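Local structure of glucose-1-phosphate uridylyltransferase (Sphingomonas elodea, 2UX8) at residues P46-A51 / S72-H77; Y50-A55 / E61-V66. The protein probably catalyses the formation of UDP-glucose and diphosphate from alpha-D-glucose 1-phosphate and UTP. All blocks are in the same frame, centred on the assembly; numbering follows the deposited sequence.

Contact 1. Residues P46-A51 / S72-H77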
# COMPACT_ATOMS: atom_id res chain seq x y z
N PRO C 46 12.87 -14.77 -0.59
CA PRO C 46 12.54 -14.30 0.76
C PRO C 46 12.20 -15.48 1.66
O PRO C 46 11.70 -16.50 1.18
CB PRO C 46 11.34 -13.40 0.53
CG PRO C 46 10.66 -14.04 -0.66
CD PRO C 46 11.82 -14.37 -1.55
N LEU C 47 12.46 -15.34 2.96
CA LEU C 47 12.16 -16.38 3.94
C LEU C 47 10.82 -17.09 3.75
O LEU C 47 10.77 -18.32 3.81
CB LEU C 47 12.26 -15.80 5.34
CG LEU C 47 13.68 -15.41 5.77
CD1 LEU C 47 13.63 -14.54 7.00
CD2 LEU C 47 14.49 -16.67 6.02
N ILE C 48 9.72 -16.36 3.55
CA ILE C 48 8.42 -17.04 3.36
C ILE C 48 8.39 -17.90 2.12
O ILE C 48 7.70 -18.92 2.10
CB ILE C 48 7.23 -16.09 3.19
CG1 ILE C 48 7.73 -14.67 3.05
CG2 ILE C 48 6.21 -16.30 4.29
CD1 ILE C 48 7.02 -13.94 1.96
N GLN C 49 9.10 -17.47 1.07
CA GLN C 49 9.14 -18.24 -0.16
C GLN C 49 9.65 -19.64 0.18
O GLN C 49 9.01 -20.64 -0.17
CB GLN C 49 10.04 -17.57 -1.19
CG GLN C 49 10.01 -18.25 -2.54
CD GLN C 49 8.62 -18.32 -3.12
OE1 GLN C 49 8.05 -17.30 -3.50
NE2 GLN C 49 8.06 -19.52 -3.17
N TYR C 50 10.78 -19.72 0.88
CA TYR C 50 11.33 -21.02 1.26
C TYR C 50 10.31 -21.83 2.03
O TYR C 50 10.12 -23.02 1.78
CB TYR C 50 12.57 -20.86 2.12
CG TYR C 50 13.80 -20.48 1.34
CD1 TYR C 50 14.20 -19.15 1.26
CD2 TYR C 50 14.55 -21.45 0.66
CE1 TYR C 50 15.32 -18.78 0.53
CE2 TYR C 50 15.67 -21.09 -0.08
CZ TYR C 50 16.05 -19.74 -0.14
OH TYR C 50 17.14 -19.34 -0.86
N ALA C 51 9.65 -21.16 2.97
CA ALA C 51 8.66 -21.78 3.81
C ALA C 51 7.47 -22.35 3.04
O ALA C 51 7.01 -23.46 3.35
CB ALA C 51 8.19 -20.79 4.85
N SER C 72 2.20 -5.52 2.86
CA SER C 72 1.60 -5.74 1.55
C SER C 72 2.54 -6.54 0.64
O SER C 72 2.09 -7.31 -0.22
CB SER C 72 1.31 -4.40 0.87
OG SER C 72 1.04 -3.40 1.82
N ALA C 73 3.83 -6.34 0.83
CA ALA C 73 4.83 -7.03 0.03
C ALA C 73 4.62 -8.55 0.05
O ALA C 73 4.76 -9.22 -0.97
CB ALA C 73 6.22 -6.69 0.53
N LEU C 74 4.27 -9.07 1.21
CA LEU C 74 4.04 -10.49 1.34
C LEU C 74 2.90 -10.91 0.45
O LEU C 74 2.90 -12.00 -0.10
CB LEU C 74 3.69 -10.84 2.78
CG LEU C 74 4.69 -11.74 3.50
CD1 LEU C 74 5.59 -10.92 4.40
CD2 LEU C 74 3.92 -12.75 4.31
N GLU C 75 1.92 -10.02 0.32
CA GLU C 75 0.75 -10.31 -0.49
C GLU C 75 1.04 -10.21 -1.98
O GLU C 75 0.63 -11.06 -2.77
CB GLU C 75 -0.36 -9.35 -0.10
CG GLU C 75 -1.73 -9.95 -0.15
CD GLU C 75 -2.74 -9.11 0.56
OE1 GLU C 75 -2.34 -8.39 1.50
OE2 GLU C 75 -3.94 -9.17 0.19
N ASP C 76 1.76 -9.16 -2.36
CA ASP C 76 2.09 -8.95 -3.75
C ASP C 76 3.05 -10.00 -4.28
O ASP C 76 2.96 -10.40 -5.45
CB ASP C 76 2.70 -7.56 -3.93
CG ASP C 76 1.73 -6.47 -3.56
OD1 ASP C 76 0.52 -6.65 -3.81
OD2 ASP C 76 2.17 -5.42 -3.05
N HIS C 77 3.95 -10.44 -3.42
CA HIS C 77 4.92 -11.44 -3.81
C HIS C 77 4.28 -12.72 -4.35
O HIS C 77 4.85 -13.36 -5.24
CB HIS C 77 5.81 -11.80 -2.62
CG HIS C 77 6.85 -12.82 -2.95
ND1 HIS C 77 8.05 -12.50 -3.56
CD2 HIS C 77 6.85 -14.17 -2.81
CE1 HIS C 77 8.73 -13.60 -3.78
NE2 HIS C 77 8.03 -14.63 -3.34

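Contact 2. Residues Y50-A55 / E61-V66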
# COMPACT_ATOMS: atom_id res chain seq x y z
N TYR C 50 10.78 -19.72 0.88
CA TYR C 50 11.33 -21.02 1.26
C TYR C 50 10.31 -21.83 2.03
O TYR C 50 10.12 -23.02 1.78
CB TYR C 50 12.57 -20.86 2.12
CG TYR C 50 13.80 -20.48 1.34
CD1 TYR C 50 14.20 -19.15 1.26
CD2 TYR C 50 14.55 -21.45 0.66
CE1 TYR C 50 15.32 -18.78 0.53
CE2 TYR C 50 15.67 -21.09 -0.08
CZ TYR C 50 16.05 -19.74 -0.14
OH TYR C 50 17.14 -19.34 -0.86
N ALA C 51 9.65 -21.16 2.97
CA ALA C 51 8.66 -21.78 3.81
C ALA C 51 7.47 -22.35 3.04
O ALA C 51 7.01 -23.46 3.35
CB ALA C 51 8.19 -20.79 4.85
N VAL C 52 6.95 -21.61 2.06
CA VAL C 52 5.81 -22.13 1.32
C VAL C 52 6.25 -23.21 0.34
O VAL C 52 5.50 -24.12 0.04
CB VAL C 52 5.02 -21.01 0.58
CG1 VAL C 52 4.66 -19.92 1.54
CG2 VAL C 52 5.82 -20.45 -0.55
N ASP C 53 7.49 -23.13 -0.14
CA ASP C 53 8.00 -24.14 -1.05
C ASP C 53 8.00 -25.44 -0.29
O ASP C 53 7.59 -26.48 -0.79
CB ASP C 53 9.41 -23.82 -1.47
CG ASP C 53 9.49 -22.64 -2.40
OD1 ASP C 53 8.49 -22.34 -3.09
OD2 ASP C 53 10.57 -22.02 -2.43
N GLU C 54 8.49 -25.34 0.93
CA GLU C 54 8.58 -26.46 1.83
C GLU C 54 7.20 -27.09 1.98
O GLU C 54 7.03 -28.31 1.86
CB GLU C 54 9.11 -25.95 3.17
CG GLU C 54 9.59 -27.02 4.11
CD GLU C 54 10.20 -26.44 5.36
OE1 GLU C 54 11.05 -25.55 5.22
OE2 GLU C 54 9.83 -26.87 6.46
N ALA C 55 6.19 -26.26 2.23
CA ALA C 55 4.83 -26.75 2.41
C ALA C 55 4.28 -27.43 1.16
O ALA C 55 3.62 -28.47 1.25
CB ALA C 55 3.92 -25.61 2.82
N GLU C 61 -1.97 -27.83 0.27
CA GLU C 61 -2.55 -27.05 -0.81
C GLU C 61 -3.29 -25.79 -0.43
O GLU C 61 -3.95 -25.18 -1.27
CB GLU C 61 -3.46 -27.93 -1.67
CG GLU C 61 -4.56 -28.59 -0.91
CD GLU C 61 -5.36 -29.55 -1.77
OE1 GLU C 61 -4.76 -30.32 -2.53
OE2 GLU C 61 -6.60 -29.54 -1.67
N GLN C 62 -3.20 -25.37 0.82
CA GLN C 62 -3.88 -24.16 1.26
C GLN C 62 -3.01 -23.43 2.28
O GLN C 62 -2.90 -23.84 3.44
CB GLN C 62 -5.25 -24.50 1.85
CG GLN C 62 -5.99 -23.34 2.53
CD GLN C 62 -6.60 -22.35 1.56
OE1 GLN C 62 -7.53 -22.67 0.82
NE2 GLN C 62 -6.08 -21.12 1.54
N MET C 63 -2.36 -22.36 1.83
CA MET C 63 -1.51 -21.55 2.70
C MET C 63 -2.38 -20.46 3.31
O MET C 63 -3.10 -19.76 2.60
CB MET C 63 -0.40 -20.88 1.91
CG MET C 63 0.22 -21.77 0.90
SD MET C 63 0.88 -23.22 1.69
CE MET C 63 2.49 -23.14 1.16
N ILE C 64 -2.34 -20.31 4.63
CA ILE C 64 -3.11 -19.25 5.23
C ILE C 64 -2.15 -18.39 6.05
O ILE C 64 -1.57 -18.83 7.03
CB ILE C 64 -4.35 -19.79 6.04
CG1 ILE C 64 -4.27 -19.37 7.50
CG2 ILE C 64 -4.48 -21.29 5.89
CD1 ILE C 64 -5.08 -18.14 7.79
N PHE C 65 -1.96 -17.17 5.56
CA PHE C 65 -1.07 -16.19 6.18
C PHE C 65 -1.81 -15.33 7.19
O PHE C 65 -2.84 -14.75 6.86
CB PHE C 65 -0.50 -15.21 5.13
CG PHE C 65 0.54 -15.79 4.21
CD1 PHE C 65 0.70 -17.17 4.07
CD2 PHE C 65 1.33 -14.95 3.44
CE1 PHE C 65 1.62 -17.69 3.17
CE2 PHE C 65 2.25 -15.47 2.53
CZ PHE C 65 2.39 -16.84 2.40
N VAL C 66 -1.30 -15.25 8.41
CA VAL C 66 -1.92 -14.39 9.40
C VAL C 66 -0.92 -13.23 9.50
O VAL C 66 0.15 -13.35 10.11
CB VAL C 66 -2.17 -15.14 10.75
CG1 VAL C 66 -1.45 -16.43 10.75
CG2 VAL C 66 -1.78 -14.29 11.94

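Contact 1. Residues P46-A51 / S72-H77
Gln49 and His77 meet because each sends its CG anti to the backbone N, with chi1 -175° in the glutamine and -180° in the histidine. The glutamine chain then bends at chi2, and the two side chains cross at about a right angle, with the amide plane turned roughly halfway between flat and perpendicular to the imidazole. His77 NE2 donates to Gln49 OE1 over 2.7 Å with an N-H...O angle of 155°. The oxygen lies close to the ring plane, and the donor lies in the carbonyl plane, on a lone pair of the amide.

The other end of the amide is consistent with this orientation: Gln49 NE2 is hydrogen-bonded to Asp53 OD1, one turn on in the same helix, and to Gly100 O. Pro46, at the N-cap position of helix 47-57, covers one face of the imidazole. Its CG makes a CH-pi contact 4.0 Å from the centroid of the His77 ring, displaced toward the rim, where CE1 of His77 is 3.7 Å from CG of Pro46. Thus the ring is held at its edge by a bond and over a face by a pyrrolidine.

Lys33 of a second copy of the protein is hydrogen-bonded to His77 O, while Arg112 of a third copy forms salt bridges with Glu75 and Asp76. Beside the polar pair the contact is purely apolar, Ile48 CD1 reaching the branch point CG of Leu74 at 3.6 Å. Both residues also touch Val21 of strand 16-21, which thus joins helices 47-57 and 72-77 to the sheet.

Contact 2. Residues Y50-A55 / E61-V66
Met63 pushes its terminal methyl into a shallow hollow on helix 47-57, whose two walls are Val52 and Ala55. These residues stand three apart, so one helical turn brings both onto the side facing strand 62-67. The methyl is held between them: Met63 CE is 3.4 Å from Val52 CB and 3.3 Å from Ala55 CB. Val52 O also borders the hollow, 3.4 Å from Met63 CE. The small side chain of Ala55 leaves room for the bulkier thioether, and SD of Met63 follows at 4.0 Å from Ala55 CB.

Bends at chi2 (-58°) and chi3 fold the methionine chain and turn CE toward Val52 and Ala55.

Strand 16-21, helix 47-57 and strand 62-67 form a beta-alpha-beta crossover in the nucleotidyltransferase fold of the GT-A clan: the two strands pair in parallel, and the helix carries the chain back along one face of the sheet, against the direction of the strands. Helix segment 50-55 and strand 62-66 accordingly run nearly antiparallel, at 149°, with their axes 10.0 Å apart at closest approach.

The second bump is Val52 CG1, which meets the rim of the Phe65 ring rather than its face, 3.9 Å from Phe65 CZ and close to the ring plane. The valine and the phenylalanine cross at about a right angle. Around Phe65 the surroundings are aromatic: Phe19 of strand 16-21, Tyr110 of strand 108-112 and Phe78 all meet its ring, the last edge-to-face. Val52 touches Phe19 and Phe78 as well, and Met63 lies against Phe19 and Ile108, extending the apolar layer between helix and sheet across the neighbouring strands.

How the contacts relate
Both contacts are buried and both draw on helix 47-57, contact 1 near its beginning and contact 2 farther along. Their chemistry follows their setting. Contact 2, helix against central sheet, has no hydrogen bond across its segments and rests on apolar side chains; contact 1, helix against helix, mixes an apolar pair with a hydrogen bond and a ring contact, and has more neighbours in other subunits. Helix 72-77 is the next element after strand 62-67, following a short turn, so one helix meets two successive elements of the chain. The two sites, their centres about 10 Å apart, join where Leu74 CD2 packs 3.5 Å from Phe65 CD2, with Ile48 also against the Phe65 ring.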